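Local atomic coordinates of BH2851 (Bacillus halodurans, PDB entry 2GFG), a protein that is of unknown function but has the CYTH fold of class IV adenylate cyclases and thiamine triphosphatases, and probably acts on a triphosphate-bearing substrate. Residues Thr162-Phe165 against Gln166-Leu169; Gln70-Ala74 against Gly75-Thr79. All coordinates share one frame; numbering follows the deposited sequence.

In the fold
Contacts 1 and 2 sit at separate places on one closed antiparallel barrel of the CYTH type. Their centres are 21 Å apart, and their nearest atoms about 11 Å, so they do not touch. Contact 2 is the turn of the hairpin formed by strands 63-71 and 76-83. Contact 1 is a stretch of helix 158-171, which packs against the barrel. Strand 4-14 connects the two regions, since it meets both Phe165 and His72. It also carries Glu5 and Glu7, close to Glu78 of contact 2. This acidic cluster, with Arg56 nearby, is consistent with the charged barrel interior where CYTH relatives bind triphosphate and metal.

Contact 1: Thr162-Phe165 against Gln166-Leu169; sequences TVTF and QEIL. With EDO (1,2-ethanediol), chain I.
Helix 158-171 runs through this contact, and Phe165 and Leu169 meet one turn apart on it. CG of Phe165 is anti to the backbone N (chi1 -167°). The ring projects outward from the helix, and Leu169 lies against it. Leu169 CG lies over one face of that ring. Both Leu169 methyls reach the same ring atom from one side: Phe165 CE2 is 3.9 Å from Leu169 CD1 and 4.0 Å from Leu169 CD2. Ile168 approaches obliquely, with its CD1 4.2 Å from Phe165 CD1. Ile168 CG1 also lies 3.3 Å from Thr164 O.

Four successive i to i+4 backbone bonds hold the turns together. The shortest joins Gln166 N to Thr162 O, at 2.9 Å and nearly straight (167°). Leu169 N reaches Phe165 O at 3.0 Å, so this pair is joined by backbone as well as side chain.

Thr164 OG1 bonds back to His160 O in the preceding turn. It also accepts a hydrogen bond from O1 of a 1,2-ethanediol, 3.2 Å from Thr164 OG1 and probably taken from the crystallisation liquor. Further along, Glu167 OE2 bonds to Thr171 OG1.

Phe165 and Ile168 both rest on Phe153 of strand 146-155. Ile168 and Thr164 touch Tyr131 of strand 117-131, while Phe165 and Leu169 reach Thr12 of strand 4-14.

Contact 2: Gln70-Ala74 against Gly75-Thr79; sequences QPHPA and GLLET
The carbonyl oxygen of Leu77 is gripped from two directions. Gln70 N donates to Leu77 O at 3.0 Å, with an N-H...O angle of 163°, and a water takes a second place on the same oxygen. That water also lies 2.8 Å from Gln70 OE1 and 2.6 Å from Thr79 OG1. It lies between the amide end of Gln70 and two residues of the facing strand. The water has more acceptors in reach than it has protons, so these bonds are probably not all made at once. In return Leu77 N donates to Gln70 O at 2.9 Å, nearly in line with the carbonyl.

Gln70 and Leu77 lie side by side and point the same way. CG of Gln70 sits between its backbone N and carbonyl carbon (chi1 62°), and the chain is extended beyond it. This sets Gln70 CG next to Leu77 CB and carries the amide out to the water.

The two form an antiparallel hydrogen-bonded pair at the end of the beta hairpin of strands 63-71 and 76-83. Pro71 and Leu76 follow as a non-hydrogen-bonded pair. Their side chains diverge, but Leu76 CD2 turns back to 3.8 Å from Pro71 CA.

Beyond them the chain reverses through a loop. Here the direct bond from His72 N to Gly75 O is weak. A second water bridges the same two atoms, accepting from His72 N and donating to Gly75 O at 2.7 Å. Gly75 has a positive phi of 68° in this loop.

The His72 ring has Pro73 CD over one face. Its CD2 meets Leu77 CB obliquely at 3.8 Å, and its ND1 makes a weak bond to Ala74 O. Outside the hairpin, His72 touches Ile6 of strand 4-14, and Gln70 packs on Ala105 of helix 101-108.

Contact 1: Thr162-Phe165 against Gln166-Leu169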
# COMPACT_ATOMS: atom_id res chain seq x y z
N THR A 162 -17.01 6.63 0.40
CA THR A 162 -16.96 8.09 0.66
C THR A 162 -17.82 8.45 1.87
O THR A 162 -17.37 9.16 2.77
CB THR A 162 -17.47 8.89 -0.55
OG1 THR A 162 -16.75 8.50 -1.72
CG2 THR A 162 -17.29 10.41 -0.33
N VAL A 163 -19.07 7.98 1.86
CA VAL A 163 -20.00 8.23 2.96
C VAL A 163 -19.43 7.70 4.30
O VAL A 163 -19.42 8.42 5.30
CB VAL A 163 -21.39 7.57 2.69
CG1 VAL A 163 -22.29 7.61 3.94
CG2 VAL A 163 -22.08 8.26 1.50
N THR A 164 -18.94 6.47 4.28
CA THR A 164 -18.40 5.84 5.49
C THR A 164 -17.15 6.57 6.01
O THR A 164 -17.01 6.77 7.21
CB THR A 164 -18.07 4.35 5.27
OG1 THR A 164 -19.23 3.67 4.78
CG2 THR A 164 -17.61 3.70 6.57
N PHE A 165 -16.26 6.98 5.10
CA PHE A 165 -15.01 7.65 5.50
C PHE A 165 -15.26 9.05 6.03
O PHE A 165 -14.64 9.46 7.00
CB PHE A 165 -14.01 7.70 4.35
CG PHE A 165 -12.61 8.09 4.79
CD1 PHE A 165 -11.88 7.25 5.64
CD2 PHE A 165 -12.04 9.30 4.38
CE1 PHE A 165 -10.59 7.60 6.07
CE2 PHE A 165 -10.76 9.65 4.81
CZ PHE A 165 -10.03 8.79 5.67
N GLN A 166 -16.17 9.79 5.39
CA GLN A 166 -16.57 11.12 5.89
C GLN A 166 -17.21 11.01 7.28
O GLN A 166 -17.04 11.89 8.11
CB GLN A 166 -17.52 11.81 4.90
CG GLN A 166 -16.86 12.24 3.57
CD GLN A 166 -15.68 13.18 3.76
OE1 GLN A 166 -15.76 14.14 4.52
NE2 GLN A 166 -14.58 12.89 3.07
N GLU A 167 -17.94 9.91 7.52
CA GLU A 167 -18.52 9.61 8.83
C GLU A 167 -17.41 9.36 9.88
O GLU A 167 -17.51 9.84 11.01
CB GLU A 167 -19.47 8.39 8.74
CG GLU A 167 -20.09 7.93 10.08
CD GLU A 167 -19.26 6.87 10.81
OE1 GLU A 167 -18.97 5.82 10.21
OE2 GLU A 167 -18.96 7.07 12.00
N ILE A 168 -16.38 8.60 9.50
CA ILE A 168 -15.22 8.33 10.39
C ILE A 168 -14.52 9.64 10.79
O ILE A 168 -14.22 9.85 11.96
CB ILE A 168 -14.19 7.36 9.71
CG1 ILE A 168 -14.79 5.96 9.57
CG2 ILE A 168 -12.86 7.27 10.55
CD1 ILE A 168 -14.07 5.08 8.55
N LEU A 169 -14.28 10.52 9.80
CA LEU A 169 -13.61 11.81 10.04
C LEU A 169 -14.40 12.68 11.01
O LEU A 169 -13.83 13.34 11.88
CB LEU A 169 -13.41 12.58 8.72
CG LEU A 169 -12.49 11.93 7.67
CD1 LEU A 169 -12.60 12.68 6.34
CD2 LEU A 169 -11.05 11.89 8.15
C1 EDO I . -19.28 0.66 3.00
O1 EDO I . -19.36 0.52 4.43
C2 EDO I . -18.10 -0.15 2.42
O2 EDO I . -17.80 0.25 1.05

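Contact 2: Gln70-Ala74 against Gly75-Thr79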
# COMPACT_ATOMS: atom_id res chain seq x y z
N GLN A 70 -2.66 -1.03 -10.66
CA GLN A 70 -2.83 -0.23 -11.90
C GLN A 70 -4.23 0.37 -11.96
O GLN A 70 -5.11 -0.04 -11.20
CB GLN A 70 -2.55 -1.10 -13.15
CG GLN A 70 -3.50 -2.28 -13.33
CD GLN A 70 -3.04 -3.23 -14.42
OE1 GLN A 70 -2.61 -4.35 -14.14
NE2 GLN A 70 -3.13 -2.78 -15.68
N PRO A 71 -4.44 1.39 -12.83
CA PRO A 71 -5.77 1.99 -12.98
C PRO A 71 -6.88 1.00 -13.41
O PRO A 71 -6.60 -0.02 -14.05
CB PRO A 71 -5.55 3.06 -14.06
CG PRO A 71 -4.13 3.39 -13.97
CD PRO A 71 -3.42 2.13 -13.62
N HIS A 72 -8.11 1.31 -13.01
CA HIS A 72 -9.27 0.46 -13.28
C HIS A 72 -10.51 1.34 -13.22
O HIS A 72 -10.50 2.34 -12.50
CB HIS A 72 -9.35 -0.65 -12.22
CG HIS A 72 -10.18 -1.82 -12.63
ND1 HIS A 72 -11.45 -2.04 -12.15
CD2 HIS A 72 -9.92 -2.85 -13.48
CE1 HIS A 72 -11.94 -3.15 -12.68
NE2 HIS A 72 -11.03 -3.65 -13.49
N PRO A 73 -11.57 1.02 -14.03
CA PRO A 73 -12.80 1.85 -14.00
C PRO A 73 -13.23 2.27 -12.58
O PRO A 73 -13.36 3.46 -12.31
CB PRO A 73 -13.84 0.94 -14.65
CG PRO A 73 -13.05 0.14 -15.64
CD PRO A 73 -11.66 -0.05 -15.05
N ALA A 74 -13.34 1.29 -11.68
CA ALA A 74 -13.62 1.55 -10.26
C ALA A 74 -12.39 1.21 -9.42
O ALA A 74 -11.94 0.07 -9.41
CB ALA A 74 -14.80 0.73 -9.81
N GLY A 75 -11.81 2.22 -8.77
CA GLY A 75 -10.64 2.03 -7.90
C GLY A 75 -9.39 1.65 -8.68
O GLY A 75 -9.17 2.14 -9.81
N LEU A 76 -8.56 0.81 -8.07
CA LEU A 76 -7.37 0.27 -8.72
C LEU A 76 -7.47 -1.25 -8.79
O LEU A 76 -8.02 -1.89 -7.88
CB LEU A 76 -6.10 0.66 -7.95
CG LEU A 76 -5.69 2.13 -7.88
CD1 LEU A 76 -4.37 2.26 -7.12
CD2 LEU A 76 -5.56 2.78 -9.29
N LEU A 77 -6.94 -1.83 -9.87
CA LEU A 77 -6.81 -3.28 -10.01
C LEU A 77 -5.52 -3.72 -9.34
O LEU A 77 -4.43 -3.28 -9.74
CB LEU A 77 -6.80 -3.69 -11.48
CG LEU A 77 -6.44 -5.15 -11.82
CD1 LEU A 77 -7.33 -6.13 -11.06
CD2 LEU A 77 -6.54 -5.37 -13.32
N GLU A 78 -5.65 -4.59 -8.34
CA GLU A 78 -4.50 -5.12 -7.62
C GLU A 78 -4.27 -6.57 -8.04
O GLU A 78 -5.15 -7.41 -7.89
CB GLU A 78 -4.75 -5.03 -6.12
CG GLU A 78 -3.48 -5.10 -5.30
CD GLU A 78 -3.76 -5.09 -3.81
OE1 GLU A 78 -4.36 -6.06 -3.32
OE2 GLU A 78 -3.32 -4.15 -3.12
N THR A 79 -3.10 -6.84 -8.61
CA THR A 79 -2.71 -8.20 -8.99
C THR A 79 -1.64 -8.69 -8.04
O THR A 79 -0.53 -8.15 -7.99
CB THR A 79 -2.18 -8.23 -10.44
OG1 THR A 79 -3.16 -7.69 -11.31
CG2 THR A 79 -1.85 -9.67 -10.87
O HOH W 1 -2.66 -5.11 -11.41
O HOH W 2 -8.05 3.97 -11.44